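Local coordinates for protein arginase 1, mitochondrial (PDB 6VSU) that hydrolyses L-arginine to urea and L-ornithine with two manganese ions per subunit, and also turns agmatine into putrescine, at residues G38-S43 against D89-T94. Residues are numbered along the deposited sequence; the frame is centred on the assembly and turned at random.
Sequences GGAKAS and DPRVLT
Ser-43 and Arg-91 bring the two backbones closest, their CA atoms 4.9 Å apart, where the loop from helix 7-37 enters strand 43-48 beside the turn before strand 93-98. Gly-38 and Gly-39 both have positive phi, which suits glycine just past a helix end. In 89-94, the carbonyl of Asp-89 accepts from the backbone N of Val-92 and of Leu-93, while Asp-89 OD1 accepts from the backbone N of Arg-91 in an Asx turn; Pro-90, whose ring restricts phi, suits the helical bend.

The Arg-91 chain bends at chi3 (-55°), turning the guanidinium to grip the Asp-89 carboxylate side-on in a salt bridge, NE to OD1 at 3.0 Å and NH2 to OD2 at 2.8 Å. NH1 then reaches the Gly-38 O at 2.9 Å, a hydrogen bond near the guanidinium plane and almost in line with the C=O. Ala-40, small enough for close approach, sets its CB 3.9 Å from Arg-91 CG. Ser-43 OG, lying beside its own backbone N (chi1 -71°), donates to Arg-91 O at 2.8 Å, with a C=O...OG angle of 112° and tilted from the carbonyl plane. A leucine in place of Arg-91 would probably leave the Asp-89 carboxylate without its charged mate and the Gly-38 carbonyl without this donor.

Far from the manganese site, one arginine, its charge probably balanced by Asp-89, thus ties the residue just past helix 7-37 to the Asx turn, while a serine starting strand 43-48 joins it to the turn before its parallel neighbour.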
ATOM      1  N   GLY E  38      24.390 -34.140  20.253  1.00 36.60           N
ATOM      2  CA  GLY E  38      24.487 -35.560  19.875  1.00 37.24           C
ATOM      3  C   GLY E  38      23.249 -36.104  19.170  1.00 36.20           C
ATOM      4  O   GLY E  38      22.133 -35.590  19.339  1.00 34.13           O
ATOM      5  N   GLY E  39      23.485 -37.154  18.384  1.00 37.92           N
ATOM      6  CA  GLY E  39      22.487 -38.065  17.797  1.00 38.15           C
ATOM      7  C   GLY E  39      22.129 -37.687  16.382  1.00 37.19           C
ATOM      8  O   GLY E  39      21.584 -38.562  15.691  1.00 39.54           O
ATOM      9  N   ALA E  40      22.448 -36.472  15.926  1.00 35.08           N
ATOM     10  CA  ALA E  40      22.047 -36.035  14.573  1.00 33.04           C
ATOM     11  C   ALA E  40      22.899 -36.693  13.482  1.00 33.49           C
ATOM     12  O   ALA E  40      24.086 -36.695  13.599  1.00 32.94           O
ATOM     13  CB  ALA E  40      22.103 -34.539  14.452  1.00 31.40           C
ATOM     14  N   LYS E  41      22.251 -37.088  12.381  1.00 33.93           N
ATOM     15  CA  LYS E  41      22.870 -37.611  11.150  1.00 34.47           C
ATOM     16  C   LYS E  41      23.056 -36.467  10.175  1.00 30.71           C
ATOM     17  O   LYS E  41      23.947 -36.556   9.336  1.00 30.25           O
ATOM     18  CB  LYS E  41      21.968 -38.680  10.515  1.00 38.95           C
ATOM     19  CG  LYS E  41      21.895 -40.012  11.263  1.00 44.65           C
ATOM     20  CD  LYS E  41      21.024 -41.039  10.507  1.00 49.86           C
ATOM     21  CE  LYS E  41      21.212 -42.471  10.974  1.00 55.76           C
ATOM     22  NZ  LYS E  41      20.875 -42.580  12.414  1.00 58.88           N
ATOM     23  N   ALA E  42      22.188 -35.462  10.240  1.00 27.35           N
ATOM     24  CA  ALA E  42      22.281 -34.263   9.403  1.00 25.15           C
ATOM     25  C   ALA E  42      21.535 -33.124  10.099  1.00 23.41           C
ATOM     26  O   ALA E  42      20.525 -33.346  10.710  1.00 23.30           O
ATOM     27  CB  ALA E  42      21.737 -34.532   8.013  1.00 24.70           C
ATOM     28  N   SER E  43      22.027 -31.923   9.936  1.00 22.41           N
ATOM     29  CA  SER E  43      21.565 -30.679  10.603  1.00 21.92           C
ATOM     30  C   SER E  43      21.628 -29.566   9.568  1.00 20.29           C
ATOM     31  O   SER E  43      22.711 -29.251   9.129  1.00 20.19           O
ATOM     32  CB  SER E  43      22.453 -30.378  11.789  1.00 22.86           C
ATOM     33  OG  SER E  43      22.171 -31.318  12.773  1.00 24.63           O
ATOM     34  N   ASP E  89      15.735 -26.539  18.231  1.00 24.49           N
ATOM     35  CA  ASP E  89      16.796 -27.592  18.322  1.00 24.76           C
ATOM     36  C   ASP E  89      17.859 -27.336  17.259  1.00 23.40           C
ATOM     37  O   ASP E  89      17.586 -27.360  16.068  1.00 22.65           O
ATOM     38  CB  ASP E  89      16.189 -28.973  18.161  1.00 25.02           C
ATOM     39  CG  ASP E  89      17.064 -30.135  18.532  1.00 26.37           C
ATOM     40  OD1 ASP E  89      18.315 -29.941  18.630  1.00 26.67           O
ATOM     41  OD2 ASP E  89      16.477 -31.250  18.686  1.00 26.64           O
ATOM     42  N   PRO E  90      19.088 -26.960  17.649  1.00 23.76           N
ATOM     43  CA  PRO E  90      20.185 -26.757  16.693  1.00 23.10           C
ATOM     44  C   PRO E  90      20.413 -27.937  15.741  1.00 23.13           C
ATOM     45  O   PRO E  90      20.808 -27.720  14.580  1.00 22.51           O
ATOM     46  CB  PRO E  90      21.421 -26.582  17.575  1.00 24.23           C
ATOM     47  CG  PRO E  90      20.881 -26.112  18.924  1.00 25.28           C
ATOM     48  CD  PRO E  90      19.485 -26.714  19.053  1.00 24.95           C
ATOM     49  N   ARG E  91      20.126 -29.150  16.197  1.00 24.02           N
ATOM     50  CA  ARG E  91      20.227 -30.349  15.343  1.00 24.46           C
ATOM     51  C   ARG E  91      19.200 -30.283  14.217  1.00 23.78           C
ATOM     52  O   ARG E  91      19.438 -30.950  13.172  1.00 24.10           O
ATOM     53  CB  ARG E  91      19.999 -31.621  16.140  1.00 25.67           C
ATOM     54  CG  ARG E  91      21.118 -31.836  17.134  1.00 27.19           C
ATOM     55  CD  ARG E  91      20.841 -32.917  18.156  1.00 28.80           C
ATOM     56  NE  ARG E  91      19.585 -32.611  18.830  1.00 28.51           N
ATOM     57  CZ  ARG E  91      19.115 -33.285  19.852  1.00 30.14           C
ATOM     58  NH1 ARG E  91      19.820 -34.258  20.399  1.00 31.84           N
ATOM     59  NH2 ARG E  91      17.951 -32.947  20.361  1.00 30.29           N
ATOM     60  N   VAL E  92      18.128 -29.522  14.387  1.00 23.60           N
ATOM     61  CA  VAL E  92      17.128 -29.285  13.303  1.00 23.08           C
ATOM     62  C   VAL E  92      17.511 -28.069  12.464  1.00 21.90           C
ATOM     63  O   VAL E  92      17.440 -28.137  11.220  1.00 20.69           O
ATOM     64  CB  VAL E  92      15.726 -29.107  13.887  1.00 23.85           C
ATOM     65  CG1 VAL E  92      14.726 -28.726  12.811  1.00 23.74           C
ATOM     66  CG2 VAL E  92      15.288 -30.372  14.612  1.00 25.26           C
ATOM     67  N   LEU E  93      17.905 -26.971  13.103  1.00 22.83           N
ATOM     68  CA  LEU E  93      18.267 -25.725  12.367  1.00 21.44           C
ATOM     69  C   LEU E  93      19.341 -24.942  13.125  1.00 21.36           C
ATOM     70  O   LEU E  93      19.220 -24.705  14.325  1.00 21.86           O
ATOM     71  CB  LEU E  93      16.997 -24.892  12.151  1.00 21.46           C
ATOM     72  CG  LEU E  93      17.189 -23.639  11.291  1.00 21.55           C
ATOM     73  CD1 LEU E  93      17.601 -23.963   9.851  1.00 20.41           C
ATOM     74  CD2 LEU E  93      15.916 -22.787  11.276  1.00 22.12           C
ATOM     75  N   THR E  94      20.399 -24.578  12.425  1.00 21.00           N
ATOM     76  CA  THR E  94      21.315 -23.490  12.860  1.00 22.02           C
ATOM     77  C   THR E  94      21.460 -22.515  11.692  1.00 20.65           C
ATOM     78  O   THR E  94      20.936 -22.795  10.647  1.00 19.75           O
ATOM     79  CB  THR E  94      22.692 -24.006  13.322  1.00 22.32           C
ATOM     80  OG1 THR E  94      23.249 -24.804  12.289  1.00 20.66           O
ATOM     81  CG2 THR E  94      22.596 -24.780  14.603  1.00 24.05           C
TER